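Local coordinates for La protein (Trypanosoma brucei, PDB 1S29) that probably binds RNA through its N-terminal La motif, a winged-helix domain that carries a conserved aromatic patch for RNA recognition, at residues Leu6-Glu9 against Asn10-Leu14; Leu47-Leu50 against Leu51-Arg55. All coordinates share one frame; numbering follows the deposited sequence.

How the contacts relate
Both contacts are local and lie in series along the chain, neither nesting nor crossing. Each joins neighbouring segments of continuous chain, so neither closes a long loop: contact 1 caps a helix and contact 2 closes a four-residue turn. Near the N terminus, residues 6-14 form contact 1, which starts helix 8-21. The chain then runs through helices 24-27 and 31-37 and strand 45-46 before contact 2, residues 47-55, carries it from helix 47-50 into helix 54-57. Their centres are about 16 Å apart. Helix 8-21 joins the two regions, for Val18, Tyr21 and Gln17 further along it meet Leu50, Phe53 and Arg55, while helix 63-70 touches leucines from both contacts.

Contact 1: Leu6-Glu9 against Asn10-Leu14; sequences LSSE and NKQKL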
loop_
_atom_site.group_PDB
_atom_site.type_symbol
_atom_site.label_atom_id
_atom_site.label_comp_id
_atom_site.label_asym_id
_atom_site.label_seq_id
_atom_site.Cartn_x
_atom_site.Cartn_y
_atom_site.Cartn_z
ATOM N N LEU A 6 -1.352 -3.027 16.257
ATOM C CA LEU A 6 -1.862 -3.753 15.111
ATOM C C LEU A 6 -1.122 -5.081 15.191
ATOM O O LEU A 6 0.101 -5.135 15.025
ATOM C CB LEU A 6 -1.512 -3.026 13.816
ATOM C CG LEU A 6 -2.256 -3.498 12.569
ATOM C CD1 LEU A 6 -3.747 -3.250 12.755
ATOM C CD2 LEU A 6 -1.753 -2.744 11.345
ATOM N N SER A 7 -1.871 -6.137 15.479
ATOM C CA SER A 7 -1.331 -7.484 15.631
ATOM C C SER A 7 -0.731 -8.052 14.355
ATOM O O SER A 7 -0.914 -7.505 13.270
ATOM C CB SER A 7 -2.437 -8.422 16.096
ATOM O OG SER A 7 -3.436 -8.501 15.087
ATOM N N SER A 8 -0.020 -9.169 14.486
ATOM C CA SER A 8 0.585 -9.791 13.320
ATOM C C SER A 8 -0.510 -10.208 12.343
ATOM O O SER A 8 -0.364 -10.038 11.134
ATOM C CB SER A 8 1.431 -11.005 13.724
ATOM O OG SER A 8 0.631 -12.050 14.247
ATOM N N GLU A 9 -1.615 -10.738 12.856
ATOM C CA GLU A 9 -2.693 -11.145 11.968
ATOM C C GLU A 9 -3.335 -9.951 11.274
ATOM O O GLU A 9 -3.658 -10.030 10.087
ATOM C CB GLU A 9 -3.753 -11.952 12.724
ATOM C CG GLU A 9 -3.409 -13.427 12.808
ATOM C CD GLU A 9 -4.506 -14.257 13.440
ATOM O OE1 GLU A 9 -4.361 -15.499 13.471
ATOM O OE2 GLU A 9 -5.510 -13.666 13.904
ATOM N N ASN A 10 -3.528 -8.854 12.001
ATOM C CA ASN A 10 -4.119 -7.670 11.388
ATOM C C ASN A 10 -3.143 -7.006 10.424
ATOM O O ASN A 10 -3.564 -6.340 9.479
ATOM C CB ASN A 10 -4.582 -6.665 12.446
ATOM C CG ASN A 10 -5.913 -7.049 13.067
ATOM O OD1 ASN A 10 -6.764 -7.662 12.415
ATOM N ND2 ASN A 10 -6.108 -6.674 14.328
ATOM N N LYS A 11 -1.845 -7.177 10.662
ATOM C CA LYS A 11 -0.849 -6.613 9.749
ATOM C C LYS A 11 -0.925 -7.391 8.441
ATOM O O LYS A 11 -0.835 -6.816 7.352
ATOM C CB LYS A 11 0.567 -6.752 10.316
ATOM C CG LYS A 11 0.950 -5.718 11.355
ATOM C CD LYS A 11 2.333 -6.023 11.916
ATOM C CE LYS A 11 2.720 -5.031 12.989
ATOM N NZ LYS A 11 3.948 -5.460 13.703
ATOM N N GLN A 12 -1.083 -8.706 8.552
ATOM C CA GLN A 12 -1.164 -9.555 7.369
ATOM C C GLN A 12 -2.436 -9.251 6.595
ATOM O O GLN A 12 -2.453 -9.303 5.365
ATOM C CB GLN A 12 -1.122 -11.029 7.768
ATOM C CG GLN A 12 0.202 -11.452 8.375
ATOM C CD GLN A 12 0.223 -12.914 8.765
ATOM O OE1 GLN A 12 -0.002 -13.791 7.931
ATOM N NE2 GLN A 12 0.499 -13.186 10.038
ATOM N N LYS A 13 -3.501 -8.925 7.320
ATOM C CA LYS A 13 -4.768 -8.594 6.680
ATOM C C LYS A 13 -4.630 -7.299 5.889
ATOM O O LYS A 13 -5.129 -7.191 4.770
ATOM C CB LYS A 13 -5.872 -8.439 7.727
ATOM C CG LYS A 13 -6.324 -9.749 8.340
ATOM C CD LYS A 13 -7.505 -9.521 9.272
ATOM C CE LYS A 13 -8.023 -10.831 9.849
ATOM N NZ LYS A 13 -7.019 -11.519 10.715
ATOM N N LEU A 14 -3.953 -6.315 6.480
ATOM C CA LEU A 14 -3.748 -5.030 5.822
ATOM C C LEU A 14 -2.803 -5.192 4.631
ATOM O O LEU A 14 -2.978 -4.553 3.597
ATOM C CB LEU A 14 -3.172 -4.015 6.811
ATOM C CG LEU A 14 -2.813 -2.640 6.238
ATOM C CD1 LEU A 14 -4.002 -2.064 5.469
ATOM C CD2 LEU A 14 -2.405 -1.716 7.368
HETATM O O HOH W 1 -4.595 -5.436 16.289
HETATM O O HOH W 2 -4.447 -12.481 9.110
#
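Ser7 turns its hydroxyl back onto Asn10 as the N-cap of helix 8-21, the first long helix of this winged-helix La motif. Asn10 N gives its hydrogen to Ser7 OG at 3.1 Å, along a fairly straight path of 159°. A chi1 of 64° places OG between Ser7's own N and carbonyl carbon, from where it reaches the amide in the first turn.

The next three amides find main-chain acceptors: Lys11 N bonds to Ser7 O at 2.8 Å, Gln12 N to Ser8 O and Lys13 N to Glu9 O. Ser8 O also receives a weak second bond from Gln12 NE2 (3.4 Å), whose side chain stays extended and runs alongside the carbonyl. Water 1 bridges Ser7 N and Asn10 ND2, accepting from both. Thus the amide of Asn10's side chain and the N-H of the cap residue share one acceptor.

Just before the cap, Leu6 crosses Asn10 and Lys11; its CD1 lies 3.5 Å from Asn10 CB, while CD2 approaches Leu14 CD2 at 4.2 Å. Val59 touches both leucines, tying this end of the helix to the loop before helix 63-70.

Along the solvent side, Glu9 and Lys13 run side by side, with OE2 and NZ 4.1 Å apart, too far for a salt bridge. Lys13 bends at chi4 (64°), and water 2 accepts from its NZ at 3.2 Å while donating to Glu9 O at 2.8 Å.

Contact 2: Leu47-Leu50 against Leu51-Arg55; sequences LETL and LTFKR
A type I beta turn from Leu50 to Phe53 links helix 47-50 to helix 54-57, with Phe53 at the N-cap position of the latter. Phe53 N closes the turn on Leu50 O at 3.0 Å, and two residues earlier Leu51 N makes an i to i+4 helical bond to Leu47 O.

Thr49 O is gripped twice by Thr52. The hydroxyl OG1 donates to it at 2.6 Å in the carbonyl plane, whereas Thr52 N comes from above that plane at 3.0 Å, 57° out of it. A chi1 of 71° sets OG1 between the threonine's own N and C, facing Thr49 O, and its methyl CG2 rests against Glu48 O.

The Phe53 ring lies back against Thr49 and Leu50. Thr49 O stands 3.7 Å from the plane of the ring, nearer its border than its middle, and Leu50 CA lies over that face too. From the same side of the ring, beyond its outline, Leu50 CD2 reaches CE1 of Phe53 at 3.6 Å and Thr49 CG2 reaches CZ at 3.9 Å. Thr49 OG1 is hydrogen-bonded to Ser46 OG. Phe32 and Leu33 of helix 31-37 and Tyr21 of helix 8-21 also touch the ring. Helix 47-50 packs on strand 84-87 and helix 63-70, and the turn leads on to helix 54-57 beside helix 8-21, as part of the winged-helix fold of the La motif.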
loop_
_atom_site.group_PDB
_atom_site.type_symbol
_atom_site.label_atom_id
_atom_site.label_comp_id
_atom_site.label_asym_id
_atom_site.label_seq_id
_atom_site.Cartn_x
_atom_site.Cartn_y
_atom_site.Cartn_z
ATOM N N LEU A 47 2.454 6.460 0.909
ATOM C CA LEU A 47 1.631 5.725 1.853
ATOM C C LEU A 47 0.517 6.639 2.372
ATOM O O LEU A 47 -0.544 6.156 2.761
ATOM C CB LEU A 47 2.487 5.172 3.005
ATOM C CG LEU A 47 3.598 4.176 2.635
ATOM C CD1 LEU A 47 4.190 3.579 3.907
ATOM C CD2 LEU A 47 3.046 3.073 1.755
ATOM N N GLU A 48 0.732 7.956 2.370
ATOM C CA GLU A 48 -0.343 8.824 2.834
ATOM C C GLU A 48 -1.521 8.739 1.866
ATOM O O GLU A 48 -2.666 8.929 2.263
ATOM C CB GLU A 48 0.116 10.284 3.008
ATOM C CG GLU A 48 0.693 10.956 1.781
ATOM C CD GLU A 48 1.032 12.422 2.036
ATOM O OE1 GLU A 48 1.471 12.752 3.159
ATOM O OE2 GLU A 48 0.867 13.244 1.113
ATOM N N THR A 49 -1.242 8.451 0.596
ATOM C CA THR A 49 -2.313 8.322 -0.375
ATOM C C THR A 49 -3.075 7.048 -0.060
ATOM O O THR A 49 -4.305 7.018 -0.136
ATOM C CB THR A 49 -1.784 8.217 -1.807
ATOM O OG1 THR A 49 -1.186 9.462 -2.174
ATOM C CG2 THR A 49 -2.930 7.916 -2.772
ATOM N N LEU A 50 -2.339 5.996 0.285
ATOM C CA LEU A 50 -2.977 4.723 0.606
ATOM C C LEU A 50 -3.914 4.853 1.805
ATOM O O LEU A 50 -4.950 4.193 1.871
ATOM C CB LEU A 50 -1.922 3.650 0.869
ATOM C CG LEU A 50 -1.065 3.289 -0.347
ATOM C CD1 LEU A 50 -0.324 1.994 -0.058
ATOM C CD2 LEU A 50 -1.931 3.132 -1.586
ATOM N N LEU A 51 -3.557 5.724 2.742
ATOM C CA LEU A 51 -4.376 5.936 3.925
ATOM C C LEU A 51 -5.764 6.485 3.594
ATOM O O LEU A 51 -6.672 6.425 4.427
ATOM C CB LEU A 51 -3.669 6.886 4.892
ATOM C CG LEU A 51 -2.496 6.314 5.686
ATOM C CD1 LEU A 51 -1.911 7.393 6.576
ATOM C CD2 LEU A 51 -2.976 5.150 6.537
ATOM N N THR A 52 -5.932 7.017 2.386
ATOM C CA THR A 52 -7.226 7.573 1.997
ATOM C C THR A 52 -8.161 6.537 1.378
ATOM O O THR A 52 -9.349 6.803 1.185
ATOM C CB THR A 52 -7.066 8.746 1.005
ATOM O OG1 THR A 52 -6.647 8.250 -0.274
ATOM C CG2 THR A 52 -6.040 9.748 1.533
ATOM N N PHE A 53 -7.630 5.358 1.071
ATOM C CA PHE A 53 -8.433 4.291 0.480
ATOM C C PHE A 53 -9.195 3.561 1.579
ATOM O O PHE A 53 -8.639 3.254 2.628
ATOM C CB PHE A 53 -7.532 3.315 -0.280
ATOM C CG PHE A 53 -6.799 3.941 -1.435
ATOM C CD1 PHE A 53 -5.790 3.243 -2.087
ATOM C CD2 PHE A 53 -7.119 5.224 -1.876
ATOM C CE1 PHE A 53 -5.109 3.814 -3.162
ATOM C CE2 PHE A 53 -6.445 5.801 -2.945
ATOM C CZ PHE A 53 -5.437 5.094 -3.590
ATOM N N LYS A 54 -10.471 3.291 1.315
ATOM C CA LYS A 54 -11.367 2.631 2.263
ATOM C C LYS A 54 -10.854 1.397 2.994
ATOM O O LYS A 54 -10.992 1.299 4.217
ATOM C CB LYS A 54 -12.678 2.248 1.567
ATOM C CG LYS A 54 -13.627 1.471 2.474
ATOM C CD LYS A 54 -14.724 0.752 1.703
ATOM C CE LYS A 54 -15.573 -0.074 2.661
ATOM N NZ LYS A 54 -16.621 -0.877 1.982
ATOM N N ARG A 55 -10.288 0.451 2.254
ATOM C CA ARG A 55 -9.815 -0.781 2.874
ATOM C C ARG A 55 -8.608 -0.583 3.781
ATOM O O ARG A 55 -8.296 -1.439 4.611
ATOM C CB ARG A 55 -9.529 -1.833 1.799
ATOM C CG ARG A 55 -10.767 -2.176 0.977
ATOM C CD ARG A 55 -10.545 -3.377 0.095
ATOM N NE ARG A 55 -11.755 -3.733 -0.638
ATOM C CZ ARG A 55 -11.959 -4.915 -1.210
ATOM N NH1 ARG A 55 -11.029 -5.860 -1.129
ATOM N NH2 ARG A 55 -13.094 -5.152 -1.856
#